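Local coordinates for cytoplasmic protein (Cryptococcus neoformans var. grubii serotype A, PDB 7LPO) that probably hydrolyses steryl beta-glucosides, splitting glucose from the sterol, as a sterylglucosidase of glycoside hydrolase family 5, at residues Y386-P391 with G395-F400; G218-P223 with D402-L407. All blocks are in the same frame, centred on the assembly; numbering follows the deposited sequence.

Interaction 1 of 2, residues Y386-P391 with G395-F400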
ATOM      1  N   TYR A 386      -7.258  13.770 -26.802  1.00 18.73           N
ATOM      2  CA  TYR A 386      -5.807  13.896 -26.898  1.00 15.97           C
ATOM      3  C   TYR A 386      -5.047  12.776 -26.202  1.00 17.92           C
ATOM      4  O   TYR A 386      -4.073  12.252 -26.756  1.00 17.00           O
ATOM      5  CB  TYR A 386      -5.393  15.242 -26.302  1.00 16.07           C
ATOM      6  CG  TYR A 386      -3.923  15.566 -26.357  1.00 18.32           C
ATOM      7  CD1 TYR A 386      -3.308  15.878 -27.567  1.00 18.65           C
ATOM      8  CD2 TYR A 386      -3.152  15.598 -25.202  1.00 17.57           C
ATOM      9  CE1 TYR A 386      -1.957  16.193 -27.627  1.00 16.99           C
ATOM     10  CE2 TYR A 386      -1.796  15.922 -25.257  1.00 17.34           C
ATOM     11  CZ  TYR A 386      -1.214  16.211 -26.472  1.00 16.25           C
ATOM     12  OH  TYR A 386       0.114  16.517 -26.531  1.00 17.84           O
ATOM     13  N   PHE A 387      -5.477  12.413 -24.994  1.00 18.96           N
ATOM     14  CA  PHE A 387      -4.737  11.467 -24.170  1.00 19.03           C
ATOM     15  C   PHE A 387      -5.165  10.013 -24.371  1.00 20.80           C
ATOM     16  O   PHE A 387      -4.560   9.119 -23.772  1.00 23.40           O
ATOM     17  CB  PHE A 387      -4.889  11.835 -22.695  1.00 17.36           C
ATOM     18  CG  PHE A 387      -4.329  13.185 -22.333  1.00 16.39           C
ATOM     19  CD1 PHE A 387      -2.977  13.348 -22.071  1.00 18.94           C
ATOM     20  CD2 PHE A 387      -5.159  14.290 -22.229  1.00 17.74           C
ATOM     21  CE1 PHE A 387      -2.460  14.604 -21.709  1.00 18.36           C
ATOM     22  CE2 PHE A 387      -4.653  15.538 -21.871  1.00 17.40           C
ATOM     23  CZ  PHE A 387      -3.300  15.689 -21.602  1.00 17.12           C
ATOM     24  N   SER A 388      -6.174   9.745 -25.192  1.00 22.46           N
ATOM     25  CA  SER A 388      -6.638   8.377 -25.396  1.00 25.73           C
ATOM     26  C   SER A 388      -5.876   7.635 -26.488  1.00 21.81           C
ATOM     27  O   SER A 388      -6.013   6.410 -26.599  1.00 20.66           O
ATOM     28  CB  SER A 388      -8.128   8.373 -25.747  1.00 32.23           C
ATOM     29  OG  SER A 388      -8.346   8.988 -27.006  1.00 37.35           O
ATOM     30  N   THR A 389      -5.091   8.343 -27.291  1.00 20.42           N
ATOM     31  CA  THR A 389      -4.357   7.765 -28.405  1.00 24.36           C
ATOM     32  C   THR A 389      -2.964   8.388 -28.414  1.00 24.50           C
ATOM     33  O   THR A 389      -2.600   9.145 -27.513  1.00 25.36           O
ATOM     34  CB  THR A 389      -5.094   8.013 -29.733  1.00 27.76           C
ATOM     35  OG1 THR A 389      -5.291   9.424 -29.923  1.00 29.23           O
ATOM     36  CG2 THR A 389      -6.462   7.315 -29.749  1.00 27.91           C
ATOM     37  N   LEU A 390      -2.184   8.092 -29.441  1.00 25.53           N
ATOM     38  CA  LEU A 390      -0.894   8.757 -29.638  1.00 26.95           C
ATOM     39  C   LEU A 390      -1.085  10.004 -30.497  1.00 29.37           C
ATOM     40  O   LEU A 390      -1.665   9.909 -31.584  1.00 29.54           O
ATOM     41  CB  LEU A 390       0.098   7.816 -30.305  1.00 27.84           C
ATOM     42  CG  LEU A 390       0.258   6.473 -29.582  1.00 29.31           C
ATOM     43  CD1 LEU A 390       0.954   5.458 -30.458  1.00 33.02           C
ATOM     44  CD2 LEU A 390       1.027   6.670 -28.266  1.00 28.90           C
ATOM     45  N   PRO A 391      -0.637  11.182 -30.049  1.00 33.23           N
ATOM     46  CA  PRO A 391      -0.952  12.408 -30.808  1.00 36.30           C
ATOM     47  C   PRO A 391      -0.482  12.401 -32.253  1.00 40.74           C
ATOM     48  O   PRO A 391      -1.120  13.049 -33.091  1.00 44.59           O
ATOM     49  CB  PRO A 391      -0.256  13.512 -29.998  1.00 34.43           C
ATOM     50  CG  PRO A 391      -0.290  13.000 -28.583  1.00 33.42           C
ATOM     51  CD  PRO A 391      -0.058  11.493 -28.726  1.00 33.61           C
ATOM     52  N   GLY A 395      -5.065   6.975 -34.627  1.00 58.25           N
ATOM     53  CA  GLY A 395      -6.037   5.899 -34.593  1.00 57.26           C
ATOM     54  C   GLY A 395      -5.780   4.927 -33.465  1.00 56.51           C
ATOM     55  O   GLY A 395      -6.722   4.368 -32.895  1.00 55.63           O
ATOM     56  N   HIS A 396      -4.511   4.734 -33.117  1.00 63.13           N
ATOM     57  CA  HIS A 396      -4.102   3.797 -32.081  1.00 63.13           C
ATOM     58  C   HIS A 396      -4.550   4.265 -30.698  1.00 57.65           C
ATOM     59  O   HIS A 396      -4.326   5.416 -30.324  1.00 57.88           O
ATOM     60  CB  HIS A 396      -2.579   3.674 -32.137  1.00 68.52           C
ATOM     61  CG  HIS A 396      -2.029   2.498 -31.400  1.00 75.28           C
ATOM     62  ND1 HIS A 396      -1.103   2.623 -30.388  1.00 77.36           N
ATOM     63  CD2 HIS A 396      -2.255   1.172 -31.545  1.00 76.57           C
ATOM     64  CE1 HIS A 396      -0.794   1.424 -29.929  1.00 77.37           C
ATOM     65  NE2 HIS A 396      -1.481   0.526 -30.613  1.00 76.86           N
ATOM     66  N   GLN A 397      -5.156   3.367 -29.926  1.00 49.75           N
ATOM     67  CA  GLN A 397      -5.622   3.693 -28.583  1.00 51.17           C
ATOM     68  C   GLN A 397      -4.667   3.115 -27.541  1.00 50.24           C
ATOM     69  O   GLN A 397      -4.185   1.988 -27.686  1.00 53.58           O
ATOM     70  CB  GLN A 397      -7.049   3.181 -28.363  1.00 51.59           C
ATOM     71  CG  GLN A 397      -8.107   3.938 -29.194  1.00 55.11           C
ATOM     72  CD  GLN A 397      -9.163   4.650 -28.343  1.00 58.51           C
ATOM     73  OE1 GLN A 397      -9.745   4.059 -27.433  1.00 61.88           O
ATOM     74  NE2 GLN A 397      -9.418   5.925 -28.648  1.00 57.04           N
ATOM     75  N   VAL A 398      -4.389   3.904 -26.487  1.00 32.06           N
ATOM     76  CA  VAL A 398      -3.308   3.583 -25.558  1.00 27.44           C
ATOM     77  C   VAL A 398      -3.838   2.791 -24.367  1.00 23.52           C
ATOM     78  O   VAL A 398      -5.008   2.870 -23.988  1.00 22.97           O
ATOM     79  CB  VAL A 398      -2.567   4.848 -25.064  1.00 26.93           C
ATOM     80  CG1 VAL A 398      -1.881   5.576 -26.220  1.00 28.15           C
ATOM     81  CG2 VAL A 398      -3.535   5.764 -24.320  1.00 25.95           C
ATOM     82  N   ASP A 399      -2.933   2.038 -23.749  1.00 24.11           N
ATOM     83  CA  ASP A 399      -3.184   1.270 -22.533  1.00 22.69           C
ATOM     84  C   ASP A 399      -2.155   1.720 -21.506  1.00 19.46           C
ATOM     85  O   ASP A 399      -0.958   1.467 -21.676  1.00 18.62           O
ATOM     86  CB  ASP A 399      -3.069  -0.228 -22.806  1.00 29.56           C
ATOM     87  CG  ASP A 399      -3.415  -1.077 -21.599  1.00 39.14           C
ATOM     88  OD1 ASP A 399      -3.134  -0.653 -20.456  1.00 43.02           O
ATOM     89  OD2 ASP A 399      -3.972  -2.182 -21.796  1.00 43.69           O
ATOM     90  N   PHE A 400      -2.613   2.377 -20.439  1.00 20.40           N
ATOM     91  CA  PHE A 400      -1.676   2.914 -19.458  1.00 19.47           C
ATOM     92  C   PHE A 400      -0.757   1.826 -18.919  1.00 18.57           C
ATOM     93  O   PHE A 400       0.460   2.024 -18.815  1.00 18.55           O
ATOM     94  CB  PHE A 400      -2.430   3.580 -18.306  1.00 18.73           C
ATOM     95  CG  PHE A 400      -1.556   3.918 -17.130  1.00 16.99           C
ATOM     96  CD1 PHE A 400      -0.615   4.913 -17.224  1.00 18.39           C
ATOM     97  CD2 PHE A 400      -1.665   3.222 -15.943  1.00 18.00           C
ATOM     98  CE1 PHE A 400       0.198   5.230 -16.153  1.00 18.39           C
ATOM     99  CE2 PHE A 400      -0.855   3.522 -14.875  1.00 18.07           C
ATOM    100  CZ  PHE A 400       0.087   4.533 -14.987  1.00 18.46           C
TER
HETATM  101  O   HOH W   1      -7.070   4.660 -24.485  1.00 46.15           O

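Interaction 2 of 2, residues G218-P223 with D402-L407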
ATOM      1  N   GLY A 218       5.390  11.763 -20.486  1.00 14.75           N
ATOM      2  CA  GLY A 218       5.727  13.099 -20.954  1.00 14.80           C
ATOM      3  C   GLY A 218       6.232  13.133 -22.385  1.00 14.84           C
ATOM      4  O   GLY A 218       5.952  14.075 -23.129  1.00 17.42           O
ATOM      5  N   LYS A 219       6.979  12.107 -22.798  1.00 14.92           N
ATOM      6  CA  LYS A 219       7.533  12.113 -24.152  1.00 17.34           C
ATOM      7  C   LYS A 219       6.451  11.981 -25.217  1.00 16.16           C
ATOM      8  O   LYS A 219       6.671  12.377 -26.367  1.00 16.12           O
ATOM      9  CB  LYS A 219       8.561  10.986 -24.314  1.00 19.22           C
ATOM     10  CG  LYS A 219       9.870  11.237 -23.586  1.00 21.68           C
ATOM     11  CD  LYS A 219      10.854  10.087 -23.775  1.00 24.96           C
ATOM     12  CE  LYS A 219      10.590   8.962 -22.784  1.00 30.71           C
ATOM     13  NZ  LYS A 219      11.750   8.019 -22.655  1.00 34.86           N
ATOM     14  N   THR A 220       5.290  11.445 -24.859  1.00 14.88           N
ATOM     15  CA  THR A 220       4.186  11.271 -25.794  1.00 14.92           C
ATOM     16  C   THR A 220       3.244  12.468 -25.802  1.00 14.98           C
ATOM     17  O   THR A 220       2.828  12.919 -26.874  1.00 15.04           O
ATOM     18  CB  THR A 220       3.405  10.002 -25.434  1.00 16.86           C
ATOM     19  OG1 THR A 220       4.272   8.868 -25.542  1.00 18.56           O
ATOM     20  CG2 THR A 220       2.177   9.807 -26.335  1.00 17.60           C
ATOM     21  N   TYR A 221       2.916  13.005 -24.624  1.00 16.23           N
ATOM     22  CA  TYR A 221       1.877  14.014 -24.500  1.00 16.66           C
ATOM     23  C   TYR A 221       2.392  15.401 -24.166  1.00 17.74           C
ATOM     24  O   TYR A 221       1.649  16.368 -24.362  1.00 18.55           O
ATOM     25  CB  TYR A 221       0.859  13.589 -23.432  1.00 18.50           C
ATOM     26  CG  TYR A 221       0.189  12.282 -23.780  1.00 17.81           C
ATOM     27  CD1 TYR A 221      -0.653  12.185 -24.876  1.00 16.73           C
ATOM     28  CD2 TYR A 221       0.426  11.135 -23.034  1.00 18.08           C
ATOM     29  CE1 TYR A 221      -1.246  10.978 -25.217  1.00 15.76           C
ATOM     30  CE2 TYR A 221      -0.154   9.942 -23.360  1.00 15.83           C
ATOM     31  CZ  TYR A 221      -0.992   9.861 -24.451  1.00 16.71           C
ATOM     32  OH  TYR A 221      -1.574   8.651 -24.785  1.00 19.29           O
ATOM     33  N   ALA A 222       3.625  15.534 -23.677  1.00 15.02           N
ATOM     34  CA  ALA A 222       4.235  16.840 -23.411  1.00 16.79           C
ATOM     35  C   ALA A 222       5.639  16.887 -24.006  1.00 17.47           C
ATOM     36  O   ALA A 222       6.624  17.092 -23.292  1.00 15.01           O
ATOM     37  CB  ALA A 222       4.270  17.130 -21.911  1.00 15.97           C
ATOM     38  N   PRO A 223       5.764  16.687 -25.323  1.00 20.40           N
ATOM     39  CA  PRO A 223       7.107  16.632 -25.939  1.00 21.22           C
ATOM     40  C   PRO A 223       7.923  17.911 -25.792  1.00 18.25           C
ATOM     41  O   PRO A 223       9.163  17.865 -25.866  1.00 17.82           O
ATOM     42  CB  PRO A 223       6.806  16.337 -27.416  1.00 22.78           C
ATOM     43  CG  PRO A 223       5.333  16.722 -27.604  1.00 19.89           C
ATOM     44  CD  PRO A 223       4.685  16.421 -26.291  1.00 18.27           C
ATOM     45  N   ASP A 402       0.057  -1.303 -20.078  1.00 27.22           N
ATOM     46  CA  ASP A 402       0.962  -2.005 -20.985  1.00 29.78           C
ATOM     47  C   ASP A 402       1.961  -1.067 -21.651  1.00 27.12           C
ATOM     48  O   ASP A 402       3.095  -1.471 -21.927  1.00 31.71           O
ATOM     49  CB  ASP A 402       0.192  -2.746 -22.087  1.00 35.93           C
ATOM     50  CG  ASP A 402      -0.925  -3.615 -21.556  1.00 45.32           C
ATOM     51  OD1 ASP A 402      -0.830  -4.103 -20.405  1.00 48.00           O
ATOM     52  OD2 ASP A 402      -1.909  -3.815 -22.305  1.00 49.67           O
ATOM     53  N   ASP A 403       1.563   0.166 -21.944  1.00 20.69           N
ATOM     54  CA  ASP A 403       2.394   1.041 -22.758  1.00 21.41           C
ATOM     55  C   ASP A 403       3.300   1.955 -21.948  1.00 21.84           C
ATOM     56  O   ASP A 403       4.342   2.376 -22.464  1.00 23.91           O
ATOM     57  CB  ASP A 403       1.522   1.911 -23.663  1.00 25.91           C
ATOM     58  CG  ASP A 403       0.643   1.093 -24.583  1.00 31.87           C
ATOM     59  OD1 ASP A 403       1.021  -0.063 -24.883  1.00 34.23           O
ATOM     60  OD2 ASP A 403      -0.427   1.603 -24.991  1.00 32.87           O
ATOM     61  N   PHE A 404       2.934   2.288 -20.710  1.00 18.63           N
ATOM     62  CA  PHE A 404       3.684   3.290 -19.964  1.00 16.78           C
ATOM     63  C   PHE A 404       4.123   2.784 -18.599  1.00 16.01           C
ATOM     64  O   PHE A 404       5.286   2.950 -18.222  1.00 16.38           O
ATOM     65  CB  PHE A 404       2.846   4.560 -19.823  1.00 14.94           C
ATOM     66  CG  PHE A 404       2.528   5.218 -21.137  1.00 14.61           C
ATOM     67  CD1 PHE A 404       3.539   5.726 -21.926  1.00 17.52           C
ATOM     68  CD2 PHE A 404       1.221   5.329 -21.582  1.00 15.56           C
ATOM     69  CE1 PHE A 404       3.264   6.336 -23.137  1.00 17.38           C
ATOM     70  CE2 PHE A 404       0.941   5.935 -22.809  1.00 16.01           C
ATOM     71  CZ  PHE A 404       1.967   6.444 -23.574  1.00 15.89           C
ATOM     72  N   TRP A 405       3.218   2.157 -17.846  1.00 14.60           N
ATOM     73  CA  TRP A 405       3.626   1.622 -16.553  1.00 14.38           C
ATOM     74  C   TRP A 405       4.666   0.517 -16.723  1.00 14.34           C
ATOM     75  O   TRP A 405       5.690   0.495 -16.031  1.00 14.31           O
ATOM     76  CB  TRP A 405       2.426   1.097 -15.769  1.00 14.36           C
ATOM     77  CG  TRP A 405       2.881   0.536 -14.465  1.00 14.32           C
ATOM     78  CD1 TRP A 405       3.143   1.228 -13.314  1.00 14.30           C
ATOM     79  CD2 TRP A 405       3.191  -0.824 -14.188  1.00 14.28           C
ATOM     80  NE1 TRP A 405       3.578   0.375 -12.333  1.00 14.26           N
ATOM     81  CE2 TRP A 405       3.626  -0.892 -12.847  1.00 15.32           C
ATOM     82  CE3 TRP A 405       3.150  -1.998 -14.942  1.00 15.32           C
ATOM     83  CZ2 TRP A 405       3.998  -2.083 -12.245  1.00 17.86           C
ATOM     84  CZ3 TRP A 405       3.516  -3.186 -14.336  1.00 16.91           C
ATOM     85  CH2 TRP A 405       3.932  -3.218 -13.002  1.00 18.10           C
ATOM     86  N   ALA A 406       4.419  -0.416 -17.642  1.00 14.48           N
ATOM     87  CA  ALA A 406       5.319  -1.555 -17.788  1.00 14.39           C
ATOM     88  C   ALA A 406       6.710  -1.098 -18.204  1.00 16.72           C
ATOM     89  O   ALA A 406       7.718  -1.646 -17.741  1.00 15.87           O
ATOM     90  CB  ALA A 406       4.748  -2.548 -18.799  1.00 14.41           C
ATOM     91  N   LEU A 407       6.783  -0.079 -19.062  1.00 16.85           N
ATOM     92  CA  LEU A 407       8.077   0.434 -19.492  1.00 17.82           C
ATOM     93  C   LEU A 407       8.849   1.020 -18.316  1.00 17.26           C
ATOM     94  O   LEU A 407      10.052   0.784 -18.176  1.00 14.68           O
ATOM     95  CB  LEU A 407       7.877   1.481 -20.584  1.00 23.38           C
ATOM     96  CG  LEU A 407       9.121   2.061 -21.254  1.00 29.41           C
ATOM     97  CD1 LEU A 407      10.063   0.989 -21.749  1.00 31.75           C
ATOM     98  CD2 LEU A 407       8.671   2.966 -22.404  1.00 31.91           C
TER

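Interaction 1 of 2, residues Y386-P391 with G395-F400
The loop that carries the chain from strand 389-390 round to the start of helix 400-419 brings Val398 back against Ser388 in this member of glycoside hydrolase family 5. The one direct hydrogen bond between the segments runs from Val398 N to Ser388 O, 3.0 Å long and nearly straight at 164°, with the donor tilted 34° from the carbonyl plane. Gln397 CA adds a weaker C-H...O contact to the same oxygen. A water molecule donates to Ser388 O at 2.9 Å and to Val398 O at 2.8 Å, so this serine carbonyl takes both a backbone N-H and a water, and the water makes a second link between the two segments, beside the direct bond.

Val398 points toward the other segment; its CG1, anti to the carbonyl carbon (N-CA-CB-CG1 -63°), makes an apolar contact 3.7 Å from Leu390 CD2. Its CG2 lies against carbonyl oxygens, 3.4 Å from Ser388 O. The other methyl of Leu390, CD1, comes 3.5 Å from ND1 of the poorly ordered His396, the two side chains running alongside each other. Gln397 bends at chi2, which brings NE2 back to 3.4 Å from Thr389 CG2. Gln397 NE2 also comes within 3.6 Å of Ser388 OG, whose hydrogen bond goes to Asp385 O.

Helix 206-221 lies against this loop: the hydroxyl of Tyr221 hydrogen-bonds to Thr389 O, and its side chain touches Val398 and meets the ring of Phe387, whose edge-to-face partner is Trp368. At the far end Asp399 occupies the N-cap position of helix 400-419.

Interaction 2 of 2, residues G218-P223 with D402-L407
Phe404 turns its CG anti to the carbonyl carbon (chi1 -63°), which sends the ring from helix 400-419 across to the last turn of helix 206-221. There Thr220 has OG1 beside its own backbone N (chi1 -61°), placing the hydroxyl at the edge of the phenyl ring and CG2 back over the neighbouring Tyr221 ring. OG1 lies close to the plane of the Phe404 ring, 3.6 Å from CE1 and 3.9 Å from CZ. The methyl of Thr220 covers the centre of one face of Tyr221, 3.6 Å above its plane, so one residue serves both aromatic rings with its two branches.

Tyr221 and Phe404 cross obliquely, with Tyr221 CE2 4.1 Å from Phe404 CZ; the tyrosine hydroxyl has its partner in Thr389. Phe404 also touches Phe216 and Ala217, and Asp403 CB lies over part of one of its faces.

The nearest CA atoms, of Thr220 and Phe404, are 9.9 Å apart, and the Phe404 ring reaches about half of the way across. With no hydrogen bond between the segments, cohesion probably comes mainly from dispersion and burial of the rings over a small area, with perhaps a small electrostatic gain where the partly negative threonine oxygen faces the positive rim of the phenyl ring.

How the interactions relate
Interaction 1 is nested in the chain loop that interaction 2 closes, and their centres lie 10 Å apart on the same side of the chain's centre. Two shared elements join them. Helix 206-221 reaches the 386-391 segment where Tyr386 OH lies 2.7 Å from Tyr221 O, a probable hydrogen bond, and Val398 CG1 packs 3.4 Å from Tyr221 OH. The second is helix 400-419, which begins at Phe400, the last residue of the 395-400 segment: Phe400 O is 2.9 Å from Trp405 N, a probable hydrogen bond, and Asp403 OD2 accepts a bond from Asp399 N. Tyr221, part of interaction 2 and a neighbour of interaction 1, is the residue common to both.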